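Local coordinates for protein type I site-specific restriction-modification system, R (Restriction) subunit (Vibrio vulnificus, PDB 3H1T) that is a fragment of a putative HsdR subunit of a type I restriction enzyme, probably binding DNA and hydrolysing ATP through its helicase-like domains, at residues A[543-547]-A[548-552]; A[362-365]-A[366-370]. All blocks are in the same frame, centred on the assembly; numbering follows the deposited sequence.

Interaction 1. Residues A[543-547]-A[548-552]; sequences LREDY and GKLWF
Lys549 lies against Arg544 in a tight hairpin-like turn, within the loop between helix 530-537 and strand 552-556, where two backbone bonds join the pair: Arg544 N donates to Lys549 O at 2.9 Å, and Lys549 N returns a bond to Arg544 O at 2.8 Å. Gly548 and Lys549 together face Arg544, which makes the arrangement a G1 beta bulge. Gly548, with positive phi (67°), also donates its N to Glu545 O at 3.1 Å, approaching from above the carbonyl plane. Arg544 O is gripped twice, by Lys549 N and Tyr547 N from opposite faces of its plane. Arg544 CB touches Lys549 CB at 3.5 Å. The lysine chain then leads away, bending at chi2 (56°) and chi4, and its NZ bonds to the carbonyl oxygens of Pro516, Cys518, Gly540 and Arg542. Leu550 has CG beside its backbone N (chi1 -66°), which brings CD2 to within 3.5 Å of Glu545 CB. Leu543 CD2 meets Leu550 CD2 at 4.2 Å. The carboxylate of Glu545 pairs with Arg70, while Arg544 NH1 and Asp546 OD2 form a salt bridge at 2.7 Å. Backbone bonds thus set the turn, and the buried lysine ammonium, which bonds to four main-chain carbonyl oxygens, is probably stabilised in its charged form.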
ATOM      1  N   LEU A 543      -4.146  -9.086  -4.319  1.00 45.53           N
ATOM      2  CA  LEU A 543      -5.344  -9.926  -4.381  1.00 45.30           C
ATOM      3  C   LEU A 543      -5.976 -10.005  -5.773  1.00 46.50           C
ATOM      4  O   LEU A 543      -5.963  -9.042  -6.545  1.00 46.14           O
ATOM      5  CB  LEU A 543      -6.403  -9.437  -3.389  1.00 29.65           C
ATOM      6  CG  LEU A 543      -6.327  -9.761  -1.896  1.00 27.40           C
ATOM      7  CD1 LEU A 543      -7.370  -8.944  -1.160  1.00 26.91           C
ATOM      8  CD2 LEU A 543      -6.564 -11.244  -1.668  1.00 26.24           C
ATOM      9  N   ARG A 544      -6.530 -11.176  -6.076  1.00 41.35           N
ATOM     10  CA  ARG A 544      -7.179 -11.438  -7.354  1.00 42.51           C
ATOM     11  C   ARG A 544      -8.178 -12.573  -7.167  1.00 44.70           C
ATOM     12  O   ARG A 544      -8.065 -13.644  -7.774  1.00 45.63           O
ATOM     13  CB  ARG A 544      -6.152 -11.829  -8.414  1.00 42.64           C
ATOM     14  CG  ARG A 544      -5.952 -10.785  -9.493  1.00 43.63           C
ATOM     15  CD  ARG A 544      -7.279 -10.363 -10.118  1.00 43.42           C
ATOM     16  NE  ARG A 544      -7.108  -9.292 -11.098  1.00 46.48           N
ATOM     17  CZ  ARG A 544      -8.104  -8.704 -11.758  1.00 46.59           C
ATOM     18  NH1 ARG A 544      -9.359  -9.076 -11.544  1.00 48.37           N
ATOM     19  NH2 ARG A 544      -7.846  -7.742 -12.638  1.00 45.46           N
ATOM     20  N   GLU A 545      -9.139 -12.322  -6.288  1.00 38.89           N
ATOM     21  CA  GLU A 545     -10.213 -13.253  -5.952  1.00 38.02           C
ATOM     22  C   GLU A 545     -10.804 -13.705  -7.267  1.00 38.66           C
ATOM     23  O   GLU A 545     -11.278 -14.836  -7.420  1.00 38.97           O
ATOM     24  CB  GLU A 545     -11.237 -12.484  -5.138  1.00 51.37           C
ATOM     25  CG  GLU A 545     -12.526 -13.177  -4.780  1.00 52.73           C
ATOM     26  CD  GLU A 545     -13.306 -12.376  -3.744  1.00 53.59           C
ATOM     27  OE1 GLU A 545     -13.370 -11.136  -3.877  1.00 52.64           O
ATOM     28  OE2 GLU A 545     -13.859 -12.982  -2.804  1.00 52.99           O
ATOM     29  N   ASP A 546     -10.767 -12.771  -8.208  1.00 48.62           N
ATOM     30  CA  ASP A 546     -11.259 -12.931  -9.566  1.00 49.00           C
ATOM     31  C   ASP A 546     -10.698 -14.228 -10.162  1.00 48.74           C
ATOM     32  O   ASP A 546     -11.433 -15.059 -10.697  1.00 48.22           O
ATOM     33  CB  ASP A 546     -10.790 -11.707 -10.363  1.00 56.14           C
ATOM     34  CG  ASP A 546     -11.566 -11.492 -11.632  1.00 58.50           C
ATOM     35  OD1 ASP A 546     -12.768 -11.819 -11.661  1.00 60.62           O
ATOM     36  OD2 ASP A 546     -10.978 -10.966 -12.599  1.00 60.80           O
ATOM     37  N   TYR A 547      -9.385 -14.387 -10.037  1.00 48.10           N
ATOM     38  CA  TYR A 547      -8.653 -15.536 -10.553  1.00 48.74           C
ATOM     39  C   TYR A 547      -8.188 -16.516  -9.472  1.00 48.04           C
ATOM     40  O   TYR A 547      -7.097 -17.071  -9.563  1.00 48.08           O
ATOM     41  CB  TYR A 547      -7.459 -15.022 -11.355  1.00 50.36           C
ATOM     42  CG  TYR A 547      -7.879 -14.514 -12.711  1.00 52.95           C
ATOM     43  CD1 TYR A 547      -8.021 -15.397 -13.778  1.00 54.55           C
ATOM     44  CD2 TYR A 547      -8.240 -13.180 -12.909  1.00 53.49           C
ATOM     45  CE1 TYR A 547      -8.517 -14.977 -15.003  1.00 55.81           C
ATOM     46  CE2 TYR A 547      -8.743 -12.748 -14.138  1.00 55.01           C
ATOM     47  CZ  TYR A 547      -8.882 -13.657 -15.175  1.00 56.27           C
ATOM     48  OH  TYR A 547      -9.424 -13.259 -16.375  1.00 59.46           O
ATOM     49  N   GLY A 548      -9.010 -16.717  -8.446  1.00 44.29           N
ATOM     50  CA  GLY A 548      -8.650 -17.639  -7.381  1.00 42.79           C
ATOM     51  C   GLY A 548      -7.474 -17.232  -6.511  1.00 42.36           C
ATOM     52  O   GLY A 548      -6.920 -18.060  -5.782  1.00 42.69           O
ATOM     53  N   LYS A 549      -7.086 -15.962  -6.566  1.00 37.88           N
ATOM     54  CA  LYS A 549      -5.966 -15.498  -5.759  1.00 35.89           C
ATOM     55  C   LYS A 549      -6.449 -14.794  -4.494  1.00 36.36           C
ATOM     56  O   LYS A 549      -6.869 -13.636  -4.548  1.00 34.31           O
ATOM     57  CB  LYS A 549      -5.087 -14.557  -6.586  1.00 37.90           C
ATOM     58  CG  LYS A 549      -4.033 -13.821  -5.775  1.00 36.34           C
ATOM     59  CD  LYS A 549      -3.158 -14.795  -5.011  1.00 34.77           C
ATOM     60  CE  LYS A 549      -2.161 -14.071  -4.127  1.00 31.96           C
ATOM     61  NZ  LYS A 549      -1.263 -13.187  -4.918  1.00 25.09           N
ATOM     62  N   LEU A 550      -6.388 -15.493  -3.361  1.00 43.23           N
ATOM     63  CA  LEU A 550      -6.817 -14.919  -2.083  1.00 43.55           C
ATOM     64  C   LEU A 550      -5.741 -14.863  -1.002  1.00 43.64           C
ATOM     65  O   LEU A 550      -5.830 -14.048  -0.085  1.00 45.83           O
ATOM     66  CB  LEU A 550      -8.033 -15.676  -1.547  1.00 41.62           C
ATOM     67  CG  LEU A 550      -9.266 -15.506  -2.430  1.00 42.92           C
ATOM     68  CD1 LEU A 550     -10.411 -16.388  -1.949  1.00 44.71           C
ATOM     69  CD2 LEU A 550      -9.656 -14.046  -2.425  1.00 42.28           C
ATOM     70  N   TRP A 551      -4.741 -15.731  -1.097  1.00 37.37           N
ATOM     71  CA  TRP A 551      -3.641 -15.751  -0.134  1.00 36.51           C
ATOM     72  C   TRP A 551      -2.432 -16.385  -0.799  1.00 34.62           C
ATOM     73  O   TRP A 551      -2.535 -16.876  -1.919  1.00 33.81           O
ATOM     74  CB  TRP A 551      -4.032 -16.544   1.127  1.00 37.54           C
ATOM     75  CG  TRP A 551      -4.468 -17.946   0.848  1.00 39.93           C
ATOM     76  CD1 TRP A 551      -5.701 -18.352   0.422  1.00 41.29           C
ATOM     77  CD2 TRP A 551      -3.657 -19.125   0.906  1.00 41.90           C
ATOM     78  NE1 TRP A 551      -5.708 -19.712   0.207  1.00 42.27           N
ATOM     79  CE2 TRP A 551      -4.464 -20.210   0.492  1.00 43.25           C
ATOM     80  CE3 TRP A 551      -2.325 -19.372   1.260  1.00 43.00           C
ATOM     81  CZ2 TRP A 551      -3.980 -21.526   0.425  1.00 44.94           C
ATOM     82  CZ3 TRP A 551      -1.845 -20.683   1.195  1.00 44.57           C
ATOM     83  CH2 TRP A 551      -2.672 -21.739   0.776  1.00 45.09           C
ATOM     84  N   PHE A 552      -1.286 -16.366  -0.126  1.00 31.67           N
ATOM     85  CA  PHE A 552      -0.091 -16.968  -0.704  1.00 30.04           C
ATOM     86  C   PHE A 552       0.854 -17.607   0.306  1.00 31.57           C
ATOM     87  O   PHE A 552       0.722 -17.400   1.513  1.00 32.74           O
ATOM     88  CB  PHE A 552       0.684 -15.934  -1.524  1.00 26.15           C
ATOM     89  CG  PHE A 552       1.311 -14.850  -0.706  1.00 23.61           C
ATOM     90  CD1 PHE A 552       0.528 -13.846  -0.118  1.00 26.43           C
ATOM     91  CD2 PHE A 552       2.691 -14.806  -0.543  1.00 20.98           C
ATOM     92  CE1 PHE A 552       1.122 -12.811   0.616  1.00 21.77           C
ATOM     93  CE2 PHE A 552       3.293 -13.780   0.189  1.00 22.28           C
ATOM     94  CZ  PHE A 552       2.513 -12.781   0.770  1.00 22.75           C
TER

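Interaction 2. Residues A[362-365]-A[366-370]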
ATOM      1  N   LEU A 362       1.096  -3.349   5.859  1.00 27.43           N
ATOM      2  CA  LEU A 362       0.704  -4.604   5.237  1.00 28.67           C
ATOM      3  C   LEU A 362      -0.364  -5.179   6.152  1.00 28.24           C
ATOM      4  O   LEU A 362      -1.339  -5.779   5.708  1.00 28.37           O
ATOM      5  CB  LEU A 362       1.912  -5.544   5.158  1.00 20.23           C
ATOM      6  CG  LEU A 362       1.645  -6.999   4.763  1.00 22.48           C
ATOM      7  CD1 LEU A 362       0.826  -7.041   3.494  1.00 22.03           C
ATOM      8  CD2 LEU A 362       2.967  -7.729   4.564  1.00 20.60           C
ATOM      9  N   ARG A 363      -0.143  -4.980   7.447  1.00 23.85           N
ATOM     10  CA  ARG A 363      -1.039  -5.420   8.504  1.00 21.14           C
ATOM     11  C   ARG A 363      -2.440  -4.845   8.289  1.00 22.68           C
ATOM     12  O   ARG A 363      -3.422  -5.570   8.321  1.00 23.72           O
ATOM     13  CB  ARG A 363      -0.477  -4.952   9.850  1.00 31.08           C
ATOM     14  CG  ARG A 363      -1.154  -5.531  11.072  1.00 38.25           C
ATOM     15  CD  ARG A 363      -0.550  -5.027  12.377  1.00 40.25           C
ATOM     16  NE  ARG A 363      -1.213  -3.840  12.918  1.00 50.75           N
ATOM     17  CZ  ARG A 363      -0.980  -2.583  12.536  1.00 53.68           C
ATOM     18  NH1 ARG A 363      -0.083  -2.310  11.595  1.00 53.00           N
ATOM     19  NH2 ARG A 363      -1.644  -1.588  13.108  1.00 53.78           N
ATOM     20  N   GLN A 364      -2.532  -3.538   8.075  1.00 25.86           N
ATOM     21  CA  GLN A 364      -3.828  -2.901   7.859  1.00 26.36           C
ATOM     22  C   GLN A 364      -4.438  -3.359   6.534  1.00 26.87           C
ATOM     23  O   GLN A 364      -5.629  -3.649   6.470  1.00 29.93           O
ATOM     24  CB  GLN A 364      -3.692  -1.374   7.868  1.00 21.34           C
ATOM     25  CG  GLN A 364      -4.973  -0.666   8.239  1.00 27.77           C
ATOM     26  CD  GLN A 364      -4.756   0.764   8.703  1.00 30.64           C
ATOM     27  OE1 GLN A 364      -3.712   1.099   9.264  1.00 28.75           O
ATOM     28  NE2 GLN A 364      -5.756   1.611   8.490  1.00 29.94           N
ATOM     29  N   GLY A 365      -3.622  -3.418   5.485  1.00 23.82           N
ATOM     30  CA  GLY A 365      -4.106  -3.873   4.199  1.00 25.31           C
ATOM     31  C   GLY A 365      -4.724  -5.259   4.282  1.00 27.39           C
ATOM     32  O   GLY A 365      -5.823  -5.487   3.759  1.00 28.21           O
ATOM     33  N   ILE A 366      -4.052  -6.197   4.937  1.00 23.98           N
ATOM     34  CA  ILE A 366      -4.613  -7.537   5.059  1.00 24.60           C
ATOM     35  C   ILE A 366      -5.902  -7.482   5.865  1.00 25.75           C
ATOM     36  O   ILE A 366      -6.891  -8.113   5.511  1.00 27.28           O
ATOM     37  CB  ILE A 366      -3.680  -8.543   5.796  1.00 24.57           C
ATOM     38  CG1 ILE A 366      -2.371  -8.736   5.032  1.00 23.35           C
ATOM     39  CG2 ILE A 366      -4.377  -9.898   5.901  1.00 24.53           C
ATOM     40  CD1 ILE A 366      -1.357  -9.541   5.808  1.00 24.88           C
ATOM     41  N   ASP A 367      -5.895  -6.717   6.947  1.00 31.28           N
ATOM     42  CA  ASP A 367      -7.091  -6.624   7.757  1.00 31.07           C
ATOM     43  C   ASP A 367      -8.262  -5.978   7.031  1.00 31.17           C
ATOM     44  O   ASP A 367      -9.409  -6.265   7.344  1.00 30.59           O
ATOM     45  CB  ASP A 367      -6.837  -5.862   9.053  1.00 30.13           C
ATOM     46  CG  ASP A 367      -7.940  -6.093  10.062  1.00 33.23           C
ATOM     47  OD1 ASP A 367      -8.222  -7.280  10.329  1.00 34.73           O
ATOM     48  OD2 ASP A 367      -8.527  -5.116  10.579  1.00 34.47           O
ATOM     49  N   ASP A 368      -7.980  -5.117   6.060  1.00 25.29           N
ATOM     50  CA  ASP A 368      -9.053  -4.453   5.336  1.00 24.62           C
ATOM     51  C   ASP A 368      -9.516  -5.259   4.127  1.00 25.86           C
ATOM     52  O   ASP A 368     -10.470  -4.876   3.451  1.00 25.25           O
ATOM     53  CB  ASP A 368      -8.601  -3.064   4.872  1.00 28.05           C
ATOM     54  CG  ASP A 368      -8.406  -2.085   6.023  1.00 28.45           C
ATOM     55  OD1 ASP A 368      -8.805  -2.382   7.165  1.00 25.45           O
ATOM     56  OD2 ASP A 368      -7.864  -0.997   5.765  1.00 28.30           O
ATOM     57  N   GLY A 369      -8.828  -6.363   3.858  1.00 25.87           N
ATOM     58  CA  GLY A 369      -9.181  -7.189   2.722  1.00 27.69           C
ATOM     59  C   GLY A 369      -8.646  -6.638   1.408  1.00 27.24           C
ATOM     60  O   GLY A 369      -9.133  -6.982   0.337  1.00 28.54           O
ATOM     61  N   PHE A 370      -7.632  -5.782   1.491  1.00 30.93           N
ATOM     62  CA  PHE A 370      -7.044  -5.166   0.307  1.00 29.83           C
ATOM     63  C   PHE A 370      -5.708  -5.749  -0.115  1.00 28.71           C
ATOM     64  O   PHE A 370      -5.225  -5.473  -1.208  1.00 30.33           O
ATOM     65  CB  PHE A 370      -6.886  -3.662   0.529  1.00 29.13           C
ATOM     66  CG  PHE A 370      -8.185  -2.916   0.523  1.00 31.10           C
ATOM     67  CD1 PHE A 370      -9.110  -3.110  -0.507  1.00 30.25           C
ATOM     68  CD2 PHE A 370      -8.477  -1.989   1.525  1.00 33.81           C
ATOM     69  CE1 PHE A 370     -10.310  -2.389  -0.537  1.00 31.18           C
ATOM     70  CE2 PHE A 370      -9.677  -1.259   1.505  1.00 32.73           C
ATOM     71  CZ  PHE A 370     -10.591  -1.461   0.474  1.00 31.46           C
TER
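Leu362 and Ile366 meet one turn apart on helix 362-368, which ends in a Schellman motif at Gly369. Ile366 has CG1 beside its backbone N (chi1 -62°), and this places CG1 over the preceding turn, 3.2 Å from Leu362 O and 3.9 Å from Leu362 CD1. The leucine turns the other way, with CG opposite its own N (chi1 169°), and its CD1 branch does the touching as the two chains pass at a slant. Gln364 and Asp368 run side by side in the same direction, yet their amide and carboxylate planes stand 85° apart. What touches is Gln364 CG, 3.8 Å from Asp368 OD2, rather than the amide. Tyr181 OH links the two polar ends, bonding to both Gln364 NE2 and Asp368 OD2. Lys74 similarly joins Asp367 and Asp368 by salt bridges, which probably offsets the close negative charges. Along the backbone, Ile366 N donates to Leu362 O and Asp367 N to Arg363 O. At the C-terminal end, Gly369 takes positive phi and turns the chain out of the helix. Phe370 N then reaches back to Gly365 O at 2.9 Å, while Asp368 O lies over one face of the Phe370 ring, 4.0 Å above its plane and offset toward the rim.

How the interactions relate
From the N terminus, interaction 2 comes first: residues 362-370 form the short helix that follows strand 358-360 at the edge of the seven-stranded parallel sheet and leads to strand 374-381 of the eight-stranded mixed sheet. Interaction 1 closes its turn much later, at 543-552, between helix 530-537 and strand 552-556, the neighbour of strand 374-381 in that second sheet. The two are in series, neither nested nor crossed, with centres about 14 Å apart. They nevertheless touch, Leu543 CD1 packing at 3.7 Å from Phe370 C. Phe552 adds backbone bonds to Pro373 and Arg375, tying the exit of interaction 1 to the strand entered after interaction 2.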